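Local structure of SusD superfamily protein (Bacteroides vulgatus ATCC 8482, 3JQ0) at residues A[447-450]-A[451-454]; A[455-458]-A[459-462]. The protein probably binds sugars or other nutrients at the cell surface as an outer-membrane protein of the SusD family. All coordinates share one frame; numbering follows the deposited sequence.

Contact 1 of 2, residues A[447-450]-A[451-454]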
loop_
_atom_site.group_PDB
_atom_site.type_symbol
_atom_site.label_atom_id
_atom_site.label_comp_id
_atom_site.label_asym_id
_atom_site.label_seq_id
_atom_site.Cartn_x
_atom_site.Cartn_y
_atom_site.Cartn_z
ATOM N N LYS A 447 0.586 -2.744 -2.219
ATOM C CA LYS A 447 1.231 -2.419 -3.493
ATOM C C LYS A 447 1.221 -3.515 -4.562
ATOM O O LYS A 447 1.135 -3.180 -5.740
ATOM C CB LYS A 447 2.680 -1.998 -3.291
ATOM C CG LYS A 447 2.870 -0.917 -2.218
ATOM C CD LYS A 447 2.052 0.353 -2.443
ATOM C CE LYS A 447 2.342 1.402 -1.396
ATOM N NZ LYS A 447 1.494 2.638 -1.518
ATOM N N ARG A 448 1.342 -4.792 -4.188
ATOM C CA ARG A 448 1.680 -5.838 -5.141
ATOM C C ARG A 448 0.683 -6.005 -6.264
ATOM O O ARG A 448 1.103 -6.247 -7.415
ATOM C CB ARG A 448 1.894 -7.159 -4.376
ATOM C CG ARG A 448 2.169 -8.378 -5.229
ATOM C CD ARG A 448 3.470 -8.344 -5.992
ATOM N NE ARG A 448 3.753 -9.673 -6.509
ATOM C CZ ARG A 448 4.852 -9.975 -7.199
ATOM N NH1 ARG A 448 5.726 -9.054 -7.545
ATOM N NH2 ARG A 448 5.084 -11.241 -7.526
ATOM N N TRP A 449 -0.618 -5.994 -5.963
ATOM C CA TRP A 449 -1.613 -6.102 -7.014
ATOM C C TRP A 449 -1.583 -4.923 -7.972
ATOM O O TRP A 449 -1.612 -5.085 -9.196
ATOM C CB TRP A 449 -2.991 -6.333 -6.401
ATOM C CG TRP A 449 -4.134 -6.237 -7.382
ATOM C CD1 TRP A 449 -4.997 -5.199 -7.501
ATOM C CD2 TRP A 449 -4.554 -7.224 -8.352
ATOM N NE1 TRP A 449 -5.945 -5.450 -8.463
ATOM C CE2 TRP A 449 -5.711 -6.685 -8.999
ATOM C CE3 TRP A 449 -4.107 -8.481 -8.705
ATOM C CZ2 TRP A 449 -6.364 -7.372 -9.994
ATOM C CZ3 TRP A 449 -4.762 -9.176 -9.685
ATOM C CH2 TRP A 449 -5.898 -8.609 -10.315
ATOM N N TYR A 450 -1.472 -3.720 -7.441
ATOM C CA TYR A 450 -1.375 -2.549 -8.296
ATOM C C TYR A 450 -0.095 -2.599 -9.134
ATOM O O TYR A 450 -0.112 -2.141 -10.279
ATOM C CB TYR A 450 -1.471 -1.283 -7.462
ATOM C CG TYR A 450 -2.836 -0.903 -6.962
ATOM C CD1 TYR A 450 -3.979 -1.130 -7.696
ATOM C CD2 TYR A 450 -2.995 -0.174 -5.789
ATOM C CE1 TYR A 450 -5.214 -0.653 -7.305
ATOM C CE2 TYR A 450 -4.220 0.277 -5.389
ATOM C CZ TYR A 450 -5.333 0.109 -6.163
ATOM O OH TYR A 450 -6.567 0.627 -5.828
ATOM N N ASP A 451 1.009 -3.126 -8.598
ATOM C CA ASP A 451 2.258 -3.237 -9.378
ATOM C C ASP A 451 2.057 -4.082 -10.615
ATOM O O ASP A 451 2.464 -3.726 -11.728
ATOM C CB ASP A 451 3.360 -3.906 -8.527
ATOM C CG ASP A 451 3.902 -3.108 -7.362
ATOM O OD1 ASP A 451 3.699 -1.888 -7.312
ATOM O OD2 ASP A 451 4.602 -3.766 -6.522
ATOM N N ILE A 452 1.492 -5.276 -10.452
ATOM C CA ILE A 452 1.341 -6.186 -11.567
ATOM C C ILE A 452 0.285 -5.690 -12.537
ATOM O O ILE A 452 0.416 -5.808 -13.754
ATOM C CB ILE A 452 1.199 -7.658 -11.110
ATOM C CG1 ILE A 452 -0.110 -7.932 -10.373
ATOM C CG2 ILE A 452 2.432 -8.059 -10.301
ATOM C CD1 ILE A 452 -0.250 -9.365 -9.860
ATOM N N ARG A 453 -0.794 -5.099 -12.010
ATOM C CA ARG A 453 -1.812 -4.492 -12.851
ATOM C C ARG A 453 -1.230 -3.381 -13.727
ATOM O O ARG A 453 -1.558 -3.295 -14.925
ATOM C CB ARG A 453 -2.928 -3.911 -11.993
ATOM C CG ARG A 453 -3.923 -4.967 -11.507
ATOM C CD ARG A 453 -4.999 -5.237 -12.537
ATOM N NE ARG A 453 -5.967 -4.122 -12.586
ATOM C CZ ARG A 453 -6.317 -3.418 -13.645
ATOM N NH1 ARG A 453 -5.756 -3.630 -14.834
ATOM N NH2 ARG A 453 -7.229 -2.471 -13.502
ATOM N N LEU A 454 -0.366 -2.543 -13.167
ATOM C CA LEU A 454 0.270 -1.468 -13.960
ATOM C C LEU A 454 0.981 -2.043 -15.172
ATOM O O LEU A 454 0.800 -1.558 -16.297
ATOM C CB LEU A 454 1.233 -0.699 -13.111
ATOM C CG LEU A 454 2.138 0.268 -13.863
ATOM C CD1 LEU A 454 1.358 1.425 -14.569
ATOM C CD2 LEU A 454 3.154 0.847 -12.896
HETATM O O HOH W 1 5.783 -6.201 -6.961
HETATM O O HOH W 2 -7.830 -4.034 -10.358
#
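Arg453 lies across the indole of Trp449, one helical turn back in helix 448-455. Its CB sits 3.3 Å from Trp449 O, the carbonyl that also takes the backbone N-H of Arg453. CG comes in over one face of the indole, a CH-pi contact 3.8 Å from the centroid of the five-membered ring and 21° off its normal. CD passes on beyond the rim of the indole, 3.6 Å from Trp449 CZ2. Bends at chi2 (-85°) and chi3 fold the chain over the ring in this way, and Arg453 NE and Trp449 NE1 both donate to one water. The guanidinium plane stands 56° to the indole, so it does not stack; NH2 goes on to the carbonyl of Arg120.

Ile452 CD1 meets the same tryptophan at CE3, 4.1 Å away, the two side chains crossing at about a right angle. CG2 of Ile452 lies over a face of the Arg448 guanidinium. That group makes a salt bridge to Asp39 through NH2, while a second water accepts from Arg448 NH1 at 2.9 Å and lies within bonding distance of Asp451 OD2. OD1 of Asp451 is paired with Arg438 of helix 430-441.

Four i to i+4 backbone bonds, from Asp451 N to Lys447 O through Leu454 N to Tyr450 O, make this the opening of a regular alpha-helix. The two arginines keep apolar company along Trp449 and Ile452 while their polar ends are bonded to Asp39, Arg120 O and water, which probably fixes how each guanidinium is turned.

Contact 2 of 2, residues A[455-458]-A[459-462]. With SO4 (sulfate ion), chain G.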
loop_
_atom_site.group_PDB
_atom_site.type_symbol
_atom_site.label_atom_id
_atom_site.label_comp_id
_atom_site.label_asym_id
_atom_site.label_seq_id
_atom_site.Cartn_x
_atom_site.Cartn_y
_atom_site.Cartn_z
ATOM N N LEU A 455 1.777 -3.080 -14.970
ATOM C CA LEU A 455 2.578 -3.624 -16.057
ATOM C C LEU A 455 1.822 -4.442 -17.050
ATOM O O LEU A 455 2.275 -4.587 -18.200
ATOM C CB LEU A 455 3.827 -4.344 -15.524
ATOM C CG LEU A 455 4.874 -3.411 -14.900
ATOM C CD1 LEU A 455 6.093 -4.232 -14.384
ATOM C CD2 LEU A 455 5.324 -2.282 -15.826
ATOM N N GLY A 456 0.659 -4.976 -16.667
ATOM C CA GLY A 456 -0.276 -5.528 -17.605
ATOM C C GLY A 456 -0.538 -7.021 -17.442
ATOM O O GLY A 456 0.044 -7.678 -16.568
ATOM N N TRP A 457 -1.369 -7.546 -18.337
ATOM C CA TRP A 457 -1.876 -8.911 -18.208
ATOM C C TRP A 457 -0.743 -9.936 -18.082
ATOM O O TRP A 457 -0.847 -10.869 -17.286
ATOM C CB TRP A 457 -2.772 -9.284 -19.385
ATOM C CG TRP A 457 -3.109 -10.746 -19.451
ATOM C CD1 TRP A 457 -2.728 -11.643 -20.420
ATOM C CD2 TRP A 457 -3.819 -11.526 -18.471
ATOM N NE1 TRP A 457 -3.186 -12.899 -20.119
ATOM C CE2 TRP A 457 -3.883 -12.860 -18.940
ATOM C CE3 TRP A 457 -4.418 -11.234 -17.234
ATOM C CZ2 TRP A 457 -4.472 -13.882 -18.225
ATOM C CZ3 TRP A 457 -5.007 -12.251 -16.534
ATOM C CH2 TRP A 457 -5.027 -13.561 -17.024
ATOM N N ASP A 458 0.338 -9.810 -18.851
ATOM C CA ASP A 458 1.383 -10.824 -18.759
ATOM C C ASP A 458 1.903 -10.988 -17.343
ATOM O O ASP A 458 2.150 -12.108 -16.902
ATOM C CB ASP A 458 2.520 -10.499 -19.686
ATOM C CG ASP A 458 2.113 -10.543 -21.174
ATOM O OD1 ASP A 458 1.138 -11.202 -21.518
ATOM O OD2 ASP A 458 2.872 -9.965 -21.969
ATOM N N TYR A 459 2.022 -9.862 -16.627
ATOM C CA TYR A 459 2.493 -9.882 -15.257
ATOM C C TYR A 459 1.394 -10.270 -14.264
ATOM O O TYR A 459 1.637 -11.049 -13.341
ATOM C CB TYR A 459 3.099 -8.523 -14.895
ATOM C CG TYR A 459 4.298 -8.177 -15.755
ATOM C CD1 TYR A 459 5.573 -8.627 -15.482
ATOM C CD2 TYR A 459 4.138 -7.498 -16.957
ATOM C CE1 TYR A 459 6.642 -8.347 -16.345
ATOM C CE2 TYR A 459 5.157 -7.250 -17.816
ATOM C CZ TYR A 459 6.429 -7.656 -17.507
ATOM O OH TYR A 459 7.500 -7.386 -18.343
ATOM N N VAL A 460 0.188 -9.756 -14.442
ATOM C CA VAL A 460 -0.962 -10.209 -13.669
ATOM C C VAL A 460 -1.063 -11.730 -13.719
ATOM O O VAL A 460 -1.321 -12.367 -12.691
ATOM C CB VAL A 460 -2.257 -9.540 -14.155
ATOM C CG1 VAL A 460 -3.474 -10.189 -13.497
ATOM C CG2 VAL A 460 -2.245 -8.048 -13.963
ATOM N N HIS A 461 -0.912 -12.320 -14.895
ATOM C CA HIS A 461 -1.096 -13.744 -15.060
ATOM C C HIS A 461 0.031 -14.545 -14.418
ATOM O O HIS A 461 -0.194 -15.636 -13.931
ATOM C CB HIS A 461 -1.300 -14.021 -16.536
ATOM C CG HIS A 461 -1.663 -15.435 -16.858
ATOM N ND1 HIS A 461 -2.627 -16.139 -16.174
ATOM C CD2 HIS A 461 -1.221 -16.252 -17.835
ATOM C CE1 HIS A 461 -2.760 -17.331 -16.711
ATOM N NE2 HIS A 461 -1.895 -17.441 -17.700
ATOM N N GLN A 462 1.244 -14.024 -14.447
ATOM C CA GLN A 462 2.348 -14.678 -13.759
ATOM C C GLN A 462 2.146 -14.720 -12.262
ATOM O O GLN A 462 2.531 -15.696 -11.587
ATOM C CB GLN A 462 3.691 -13.916 -14.007
ATOM C CG GLN A 462 4.273 -14.060 -15.361
ATOM C CD GLN A 462 5.594 -13.370 -15.579
ATOM O OE1 GLN A 462 6.161 -13.570 -16.652
ATOM N NE2 GLN A 462 6.088 -12.557 -14.654
HETATM S S SO4 G . -2.045 -5.047 -21.080
HETATM O O1 SO4 G . -2.848 -5.920 -20.175
HETATM O O2 SO4 G . -2.479 -5.114 -22.459
HETATM O O3 SO4 G . -2.157 -3.737 -20.543
HETATM O O4 SO4 G . -0.623 -5.353 -20.953
#
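Helix 457-463 starts here, right after a glycine turn that ends helix 448-455, and Gly456 O receives the first backbone bonds of the new helix. Val460 N reaches that oxygen at 3.0 Å in a nearly straight bond (173°); Tyr459 N approaches it too, but that bond is weak. Tyr459 lays CD2 against Leu455 CB at 3.5 Å, across the turn, while its ring also meets Leu431 and Leu435 of helix 430-441.

Gly456 is both the first residue after helix 448-455 to leave helical angles and the N-cap of the next helix, a one-residue glycine link between two consecutive helices in the alpha-helical body of this SusD-family protein. Its phi of 117° would jam a side chain against the preceding carbonyl. The N-H of Trp457, in the first turn and not used within the helix, points instead at a sulfate, probably from the crystallisation liquor: O1 lies 2.9 Å from Trp457 N. Gln199 NE2 binds the same ion, and the helix start would probably favour such an anion.

Trp457 has CG anti to the backbone N (chi1 169°), which carries its indole forward along the helix to His461. CB of His461 sits over the six-membered ring, 3.7 Å from its centroid, as a CH-pi contact. The imidazole runs nearly parallel to the indole but slid aside, with CG 3.5 Å from Trp457 CZ2. Val460 CG1 touches Trp457 CZ3 at 4.0 Å. With Trp457 cut back to an alanine, His461 is likely to lose the flat surface that limits its turning, and Val460 CG1 one of its apolar neighbours. Further along, Gln462 N closes on Asp458 O, and its side-chain amide reaches Glu432.

How the contacts relate
Contact 1 belongs to the interior and contact 2 lies nearer the surface, although they follow one another along the chain and their centres are only about 9 Å apart. Helix 430-441 packs against both. The two helices touch where Val460 of contact 2 packs on Trp449, Ile452 and Arg453 of contact 1, CG2 coming within 3.5 Å of Ile452 O. Each contact sets a tryptophan face against the residue four places on, but the partner differs: a folded arginine chain inside, a histidine further out. Contact 1 meets its buried charges with salt bridges and water, whereas contact 2 presents a helix start to a sulfate.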